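Local coordinates for protein possible adhesin (Caldicellulosiruptor kronotskyensis, PDB 4WA0) that probably mediates attachment of the cell to cellulose as a tapirin, this chain being its magnesium-binding, beta-helical C-terminal domain, at residues 6-11 with 313-318; 258-263 with 342-347. One frame throughout, in Å; residues are numbered along the deposited sequence.

Contact 1: 6-11 with 313-318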
ATOM      1  N   SER A   6      -0.598   2.654 -15.744  1.00 32.36           N
ATOM      2  CA  SER A   6      -0.517   1.320 -16.311  1.00 26.04           C
ATOM      3  C   SER A   6      -0.202   0.288 -15.250  1.00 22.24           C
ATOM      4  O   SER A   6       0.698   0.519 -14.447  1.00 20.37           O
ATOM      5  CB  SER A   6       0.635   1.290 -17.323  1.00 29.67           C
ATOM      6  OG  SER A   6       0.849  -0.046 -17.777  1.00 25.75           O
ATOM      7  N   PRO A   7      -0.863  -0.877 -15.312  1.00 22.89           N
ATOM      8  CA  PRO A   7      -0.514  -1.957 -14.410  1.00 23.03           C
ATOM      9  C   PRO A   7       0.963  -2.371 -14.500  1.00 20.92           C
ATOM     10  O   PRO A   7       1.526  -3.008 -13.567  1.00 20.08           O
ATOM     11  CB  PRO A   7      -1.439  -3.089 -14.835  1.00 25.00           C
ATOM     12  CG  PRO A   7      -2.607  -2.453 -15.520  1.00 26.34           C
ATOM     13  CD  PRO A   7      -2.061  -1.184 -16.136  1.00 26.71           C
ATOM     14  N   LEU A   8       1.662  -2.077 -15.624  1.00 21.55           N
ATOM     15  CA  LEU A   8       3.075  -2.441 -15.697  1.00 23.17           C
ATOM     16  C   LEU A   8       4.023  -1.633 -14.773  1.00 21.89           C
ATOM     17  O   LEU A   8       5.168  -2.045 -14.555  1.00 26.69           O
ATOM     18  CB  LEU A   8       3.629  -2.355 -17.102  1.00 28.46           C
ATOM     19  CG  LEU A   8       2.843  -2.974 -18.240  1.00 31.78           C
ATOM     20  CD1 LEU A   8       3.671  -2.734 -19.487  1.00 36.31           C
ATOM     21  CD2 LEU A   8       2.538  -4.447 -18.056  1.00 34.40           C
ATOM     22  N   ASP A   9       3.552  -0.535 -14.213  1.00 20.94           N
ATOM     23  CA  ASP A   9       4.343   0.342 -13.288  1.00 21.16           C
ATOM     24  C   ASP A   9       4.299  -0.111 -11.878  1.00 21.24           C
ATOM     25  O   ASP A   9       4.850   0.570 -10.917  1.00 18.23           O
ATOM     26  CB  ASP A   9       3.769   1.753 -13.396  1.00 25.91           C
ATOM     27  CG  ASP A   9       3.933   2.344 -14.817  1.00 34.18           C
ATOM     28  OD1 ASP A   9       4.845   1.847 -15.515  1.00 36.40           O
ATOM     29  OD2 ASP A   9       3.084   3.192 -15.258  1.00 36.87           O
ATOM     30  N   TYR A  10       3.530  -1.202 -11.695  1.00 16.31           N
ATOM     31  CA  TYR A  10       3.245  -1.623 -10.362  1.00 17.20           C
ATOM     32  C   TYR A  10       4.083  -2.822  -9.985  1.00 13.42           C
ATOM     33  O   TYR A  10       4.198  -3.760 -10.774  1.00 17.01           O
ATOM     34  CB  TYR A  10       1.735  -1.944 -10.190  1.00 15.16           C
ATOM     35  CG  TYR A  10       0.959  -0.648 -10.076  1.00 15.80           C
ATOM     36  CD1 TYR A  10       0.570   0.018 -11.211  1.00 17.38           C
ATOM     37  CD2 TYR A  10       0.676  -0.067  -8.855  1.00 14.86           C
ATOM     38  CE1 TYR A  10      -0.097   1.214 -11.140  1.00 18.59           C
ATOM     39  CE2 TYR A  10      -0.015   1.137  -8.770  1.00 16.01           C
ATOM     40  CZ  TYR A  10      -0.378   1.769  -9.942  1.00 17.29           C
ATOM     41  OH  TYR A  10      -1.024   2.992  -9.966  1.00 19.17           O
ATOM     42  N   ALA A  11       4.636  -2.789  -8.791  1.00 13.13           N
ATOM     43  CA  ALA A  11       5.278  -3.964  -8.223  1.00 12.69           C
ATOM     44  C   ALA A  11       4.216  -5.060  -8.024  1.00 12.20           C
ATOM     45  O   ALA A  11       4.433  -6.283  -8.304  1.00 12.90           O
ATOM     46  CB  ALA A  11       5.913  -3.645  -6.938  1.00 13.15           C
ATOM     47  N   SER A 313       7.633  -8.205 -11.097  1.00 10.44           N
ATOM     48  CA  SER A 313       6.339  -7.720 -10.686  1.00 10.88           C
ATOM     49  C   SER A 313       5.329  -8.849 -10.662  1.00 11.49           C
ATOM     50  O   SER A 313       5.549  -9.933 -11.262  1.00 11.29           O
ATOM     51  CB  SER A 313       5.890  -6.543 -11.599  1.00 12.90           C
ATOM     52  OG  SER A 313       5.476  -6.986 -12.902  1.00 14.80           O
ATOM     53  N   ILE A 314       4.224  -8.564  -9.994  1.00 11.34           N
ATOM     54  CA  ILE A 314       3.051  -9.473  -9.815  1.00 11.42           C
ATOM     55  C   ILE A 314       1.785  -8.739 -10.176  1.00 11.96           C
ATOM     56  O   ILE A 314       1.489  -7.649  -9.612  1.00 14.12           O
ATOM     57  CB  ILE A 314       2.942  -9.985  -8.345  1.00 13.10           C
ATOM     58  CG1 ILE A 314       4.162 -10.720  -8.007  1.00 12.50           C
ATOM     59  CG2 ILE A 314       1.644 -10.739  -8.142  1.00 15.18           C
ATOM     60  CD1 ILE A 314       4.233 -10.950  -6.520  1.00 14.03           C
ATOM     61  N   ILE A 315       0.989  -9.323 -11.107  1.00 11.75           N
ATOM     62  CA  ILE A 315      -0.243  -8.713 -11.605  1.00 11.61           C
ATOM     63  C   ILE A 315      -1.363  -9.709 -11.537  1.00 12.72           C
ATOM     64  O   ILE A 315      -1.244 -10.794 -12.102  1.00 13.71           O
ATOM     65  CB  ILE A 315      -0.077  -8.209 -13.048  1.00 13.85           C
ATOM     66  CG1 ILE A 315       1.004  -7.148 -13.078  1.00 15.63           C
ATOM     67  CG2 ILE A 315      -1.399  -7.603 -13.586  1.00 14.02           C
ATOM     68  CD1 ILE A 315       1.496  -6.801 -14.437  1.00 18.02           C
ATOM     69  N   SER A 316      -2.424  -9.350 -10.825  1.00 12.87           N
ATOM     70  CA  SER A 316      -3.603 -10.169 -10.833  1.00 15.91           C
ATOM     71  C   SER A 316      -4.687  -9.415 -11.568  1.00 16.21           C
ATOM     72  O   SER A 316      -4.909  -8.216 -11.329  1.00 15.30           O
ATOM     73  CB  SER A 316      -4.090 -10.361  -9.416  1.00 18.93           C
ATOM     74  OG  SER A 316      -5.505 -10.657  -9.386  1.00 21.02           O
ATOM     75  N   LEU A 317      -5.398 -10.139 -12.413  1.00 16.23           N
ATOM     76  CA  LEU A 317      -6.440  -9.571 -13.252  1.00 17.48           C
ATOM     77  C   LEU A 317      -7.720 -10.334 -13.031  1.00 19.54           C
ATOM     78  O   LEU A 317      -8.627 -10.206 -13.851  1.00 17.89           O
ATOM     79  CB  LEU A 317      -6.030  -9.624 -14.755  1.00 18.53           C
ATOM     80  CG  LEU A 317      -4.809  -8.774 -15.139  1.00 19.19           C
ATOM     81  CD1 LEU A 317      -4.456  -8.935 -16.592  1.00 21.32           C
ATOM     82  CD2 LEU A 317      -5.057  -7.353 -14.781  1.00 22.20           C
ATOM     83  N   GLY A 318      -7.791 -11.032 -11.895  1.00 18.44           N
ATOM     84  CA  GLY A 318      -8.958 -11.713 -11.406  1.00 20.86           C
ATOM     85  C   GLY A 318      -9.857 -10.890 -10.502  1.00 20.51           C
ATOM     86  O   GLY A 318      -9.728  -9.687 -10.376  1.00 21.42           O
TER
HETATM   87  O   HOH W   1       4.460  -4.745 -13.658  1.00 27.20           O

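Contact 2: 258-263 with 342-347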
ATOM      1  N   GLN A 258      14.495 -11.768 -19.158  1.00 16.16           N
ATOM      2  CA  GLN A 258      13.201 -11.463 -18.597  1.00 18.38           C
ATOM      3  C   GLN A 258      12.267 -12.567 -18.990  1.00 18.28           C
ATOM      4  O   GLN A 258      12.370 -13.132 -20.093  1.00 17.81           O
ATOM      5  CB  GLN A 258      12.637 -10.185 -19.162  1.00 19.76           C
ATOM      6  CG  GLN A 258      13.512  -8.991 -18.941  1.00 22.64           C
ATOM      7  CD  GLN A 258      12.734  -7.769 -18.646  1.00 22.66           C
ATOM      8  OE1 GLN A 258      11.495  -7.802 -18.560  1.00 23.96           O
ATOM      9  NE2 GLN A 258      13.468  -6.659 -18.381  1.00 27.25           N
ATOM     10  N   ILE A 259      11.299 -12.832 -18.127  1.00 15.94           N
ATOM     11  CA  ILE A 259      10.227 -13.787 -18.556  1.00 14.93           C
ATOM     12  C   ILE A 259       8.893 -13.413 -17.904  1.00 14.35           C
ATOM     13  O   ILE A 259       8.863 -12.911 -16.746  1.00 13.85           O
ATOM     14  CB  ILE A 259      10.687 -15.204 -18.265  1.00 16.39           C
ATOM     15  CG1 ILE A 259       9.719 -16.275 -18.856  1.00 16.65           C
ATOM     16  CG2 ILE A 259      10.860 -15.405 -16.781  1.00 18.43           C
ATOM     17  CD1 ILE A 259      10.301 -17.662 -18.793  1.00 17.61           C
ATOM     18  N   VAL A 260       7.817 -13.532 -18.675  1.00 13.72           N
ATOM     19  CA  VAL A 260       6.492 -13.432 -18.120  1.00 13.73           C
ATOM     20  C   VAL A 260       5.878 -14.839 -18.060  1.00 13.53           C
ATOM     21  O   VAL A 260       5.926 -15.578 -19.052  1.00 14.79           O
ATOM     22  CB  VAL A 260       5.605 -12.365 -18.802  1.00 14.41           C
ATOM     23  CG1 VAL A 260       5.448 -12.654 -20.262  1.00 15.35           C
ATOM     24  CG2 VAL A 260       4.258 -12.228 -18.125  1.00 13.98           C
ATOM     25  N   ILE A 261       5.308 -15.148 -16.883  1.00 11.68           N
ATOM     26  CA  ILE A 261       4.525 -16.367 -16.683  1.00 12.93           C
ATOM     27  C   ILE A 261       3.069 -16.014 -16.536  1.00 12.94           C
ATOM     28  O   ILE A 261       2.747 -15.164 -15.726  1.00 12.75           O
ATOM     29  CB  ILE A 261       5.023 -17.074 -15.415  1.00 12.73           C
ATOM     30  CG1 ILE A 261       6.517 -17.412 -15.475  1.00 15.32           C
ATOM     31  CG2 ILE A 261       4.329 -18.386 -15.118  1.00 13.33           C
ATOM     32  CD1 ILE A 261       7.042 -18.161 -16.682  1.00 16.90           C
ATOM     33  N   TYR A 262       2.208 -16.713 -17.287  1.00 13.00           N
ATOM     34  CA  TYR A 262       0.788 -16.486 -17.268  1.00 14.32           C
ATOM     35  C   TYR A 262       0.136 -17.733 -16.662  1.00 15.04           C
ATOM     36  O   TYR A 262       0.417 -18.844 -17.110  1.00 14.24           O
ATOM     37  CB  TYR A 262       0.251 -16.368 -18.652  1.00 14.32           C
ATOM     38  CG  TYR A 262       0.755 -15.146 -19.434  1.00 12.92           C
ATOM     39  CD1 TYR A 262       0.232 -13.942 -19.217  1.00 14.50           C
ATOM     40  CD2 TYR A 262       1.664 -15.299 -20.463  1.00 15.86           C
ATOM     41  CE1 TYR A 262       0.677 -12.812 -19.946  1.00 17.03           C
ATOM     42  CE2 TYR A 262       2.129 -14.185 -21.183  1.00 15.05           C
ATOM     43  CZ  TYR A 262       1.585 -12.974 -20.928  1.00 16.42           C
ATOM     44  OH  TYR A 262       1.976 -11.848 -21.639  1.00 20.23           O
ATOM     45  N   GLY A 263      -0.686 -17.544 -15.641  1.00 14.77           N
ATOM     46  CA  GLY A 263      -1.538 -18.674 -15.143  1.00 13.02           C
ATOM     47  C   GLY A 263      -2.953 -18.175 -15.011  1.00 14.80           C
ATOM     48  O   GLY A 263      -3.268 -17.447 -14.082  1.00 13.59           O
ATOM     49  N   PRO A 342      10.658  -3.828 -23.308  1.00 14.13           N
ATOM     50  CA  PRO A 342       9.604  -3.464 -24.249  1.00 15.15           C
ATOM     51  C   PRO A 342       8.883  -4.658 -24.931  1.00 14.95           C
ATOM     52  O   PRO A 342       7.633  -4.629 -24.996  1.00 14.28           O
ATOM     53  CB  PRO A 342      10.284  -2.472 -25.194  1.00 15.82           C
ATOM     54  CG  PRO A 342      11.392  -1.885 -24.353  1.00 16.78           C
ATOM     55  CD  PRO A 342      11.860  -2.976 -23.437  1.00 16.42           C
ATOM     56  N   PRO A 343       9.625  -5.717 -25.287  1.00 16.21           N
ATOM     57  CA  PRO A 343       8.916  -6.844 -25.856  1.00 16.98           C
ATOM     58  C   PRO A 343       7.997  -7.509 -24.863  1.00 16.63           C
ATOM     59  O   PRO A 343       6.923  -8.002 -25.265  1.00 17.88           O
ATOM     60  CB  PRO A 343      10.016  -7.792 -26.271  1.00 15.96           C
ATOM     61  CG  PRO A 343      11.193  -6.921 -26.510  1.00 19.14           C
ATOM     62  CD  PRO A 343      11.085  -5.834 -25.486  1.00 17.66           C
ATOM     63  N   ILE A 344       8.411  -7.584 -23.597  1.00 16.72           N
ATOM     64  CA  ILE A 344       7.537  -8.216 -22.613  1.00 14.85           C
ATOM     65  C   ILE A 344       6.336  -7.314 -22.288  1.00 15.95           C
ATOM     66  O   ILE A 344       5.191  -7.796 -22.191  1.00 18.58           O
ATOM     67  CB  ILE A 344       8.330  -8.520 -21.308  1.00 14.56           C
ATOM     68  CG1 ILE A 344       9.465  -9.490 -21.594  1.00 16.12           C
ATOM     69  CG2 ILE A 344       7.371  -8.981 -20.244  1.00 16.33           C
ATOM     70  CD1 ILE A 344       8.948 -10.830 -22.128  1.00 17.85           C
ATOM     71  N   GLN A 345       6.552  -5.997 -22.215  1.00 15.00           N
ATOM     72  CA  GLN A 345       5.429  -5.042 -22.128  1.00 16.18           C
ATOM     73  C   GLN A 345       4.436  -5.233 -23.244  1.00 17.53           C
ATOM     74  O   GLN A 345       3.207  -5.318 -23.053  1.00 17.70           O
ATOM     75  CB  GLN A 345       5.918  -3.587 -22.220  1.00 16.42           C
ATOM     76  CG  GLN A 345       6.791  -2.999 -21.105  1.00 18.82           C
ATOM     77  CD  GLN A 345       7.406  -1.604 -21.421  1.00 22.49           C
ATOM     78  OE1 GLN A 345       6.727  -0.698 -21.880  1.00 22.18           O
ATOM     79  NE2 GLN A 345       8.716  -1.438 -21.166  1.00 24.43           N
ATOM     80  N   GLN A 346       4.936  -5.352 -24.468  1.00 18.47           N
ATOM     81  CA  GLN A 346       4.053  -5.491 -25.599  1.00 18.78           C
ATOM     82  C   GLN A 346       3.256  -6.827 -25.507  1.00 19.20           C
ATOM     83  O   GLN A 346       2.058  -6.903 -25.808  1.00 19.98           O
ATOM     84  CB  GLN A 346       4.863  -5.453 -26.881  1.00 19.54           C
ATOM     85  CG  GLN A 346       4.045  -5.575 -28.137  1.00 20.30           C
ATOM     86  CD  GLN A 346       3.043  -4.422 -28.214  1.00 23.07           C
ATOM     87  OE1 GLN A 346       3.434  -3.254 -28.334  1.00 22.65           O
ATOM     88  NE2 GLN A 346       1.735  -4.739 -28.037  1.00 25.00           N
ATOM     89  N   ASP A 347       3.927  -7.887 -25.086  1.00 17.91           N
ATOM     90  CA  ASP A 347       3.306  -9.236 -25.000  1.00 19.35           C
ATOM     91  C   ASP A 347       2.163  -9.207 -24.001  1.00 21.39           C
ATOM     92  O   ASP A 347       1.092  -9.783 -24.229  1.00 22.53           O
ATOM     93  CB  ASP A 347       4.319 -10.267 -24.525  1.00 19.91           C
ATOM     94  CG  ASP A 347       3.781 -11.697 -24.599  1.00 20.91           C
ATOM     95  OD1 ASP A 347       3.626 -12.183 -25.723  1.00 20.80           O
ATOM     96  OD2 ASP A 347       3.630 -12.345 -23.571  1.00 19.54           O
TER

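Contact 1: 6-11 with 313-318
The parallel beta-helix is joined here across nearly its whole sequence: Ala-11, where the chain turns a corner at the start of the first coil, lies beside Ser-313 and Ile-314 of strand 313-316. Ile-314 N donates to Ala-11 O at 2.8 Å (159° at the hydrogen), and the backbone pairing carries on between Ile-314 and Phe-13. One residue earlier, the Ser-313 CB sits 3.4 Å from Tyr-10 O. A first torsion of 74° holds the Ser-313 hydroxyl between its own backbone N and carbonyl carbon, on the side facing the 3-10 turn 7-9. There Ser-313 OG meets a water at 2.6 Å and is also hydrogen-bonded to His-293 ND1. The same water lies 2.9 Å from Leu-8 O and 3.1 Å from Tyr-10 O, bridging the turn to the strand, although it cannot donate to every acceptor around it. Leu-8 O has a second partner in Tyr-337 OH.

Farther along, the extended side chain of Ile-315 (chi2 166°) carries its CD1 back toward the turn, 3.9 Å from Pro-7 O and 4.4 Å from Leu-8 CD2. The Tyr-10 ring turns its edge to Ser-6 O and Pro-7 O, both in its plane, and its hydroxyl bonds to Pro-4 O. An ST turn starts the 3-10 segment: Ser-6 OG accepts from Leu-8 N at 3.1 Å.

Contact 2: 258-263 with 342-347
Ile-344, in the first turn of helix 342-352, packs both its gamma branches on strand 258-263. Its CG1 lies 4.1 Å from Gln-258 CB and also touches the amide oxygen of that glutamine, which accepts a hydrogen bond from Ser-341 N just ahead of the helix. Its CG2, anti to the backbone N, runs alongside Val-260 in the opposite sense and comes 4.1 Å from Val-260 CB. One turn on, Asp-347 swings its carboxylate out to the strand, CG anti to the backbone N (chi1 -172°). Tyr-262 OH donates to Asp-347 OD2 over a short 2.6 Å. That oxygen lies at the edge of the phenol ring, in its plane, yet the hydroxyl comes to it from above the carboxylate, 43° out of plane. OD2 is hydrogen-bonded to Thr-249 OG1 as well, and Tyr-262 OH to Asn-351 ND2, so each of the two oxygens has a second hydrogen-bond partner. Val-260 CG2 rests on one ring face, 3.9 Å above it and toward the rim. Helix and strand run nearly parallel, their axes 15° apart; the strand is flanked by 247-251 and 291-296, with helix 269-280 touching Ile-259 and Ile-261 on the face turned from helix 342-352.

In the fold
The two contacts have their centres about 12 Å apart and interleave along the chain, in the order 6-11, 258-263, 313-318, 342-347. Strand 313-316 and strand 258-263 flank strand 291-296, and His-293 of that middle strand touches both contacts. With 10-14 next to 313-316, this order stacks the C-terminal coils against the N-terminal one, extending the beta-helix backwards past its first strand. Helix 342-352, which supplies one side of contact 2, also reaches contact 1: Leu-8 CD1 packs 3.5 Å from Gln-345 CG, and Leu-8 also meets Ile-348 and Glu-349. Contact 2 lies toward the magnesium end, with the Tyr-262 side chain about 9 Å from the ion; contact 1 is away from that site.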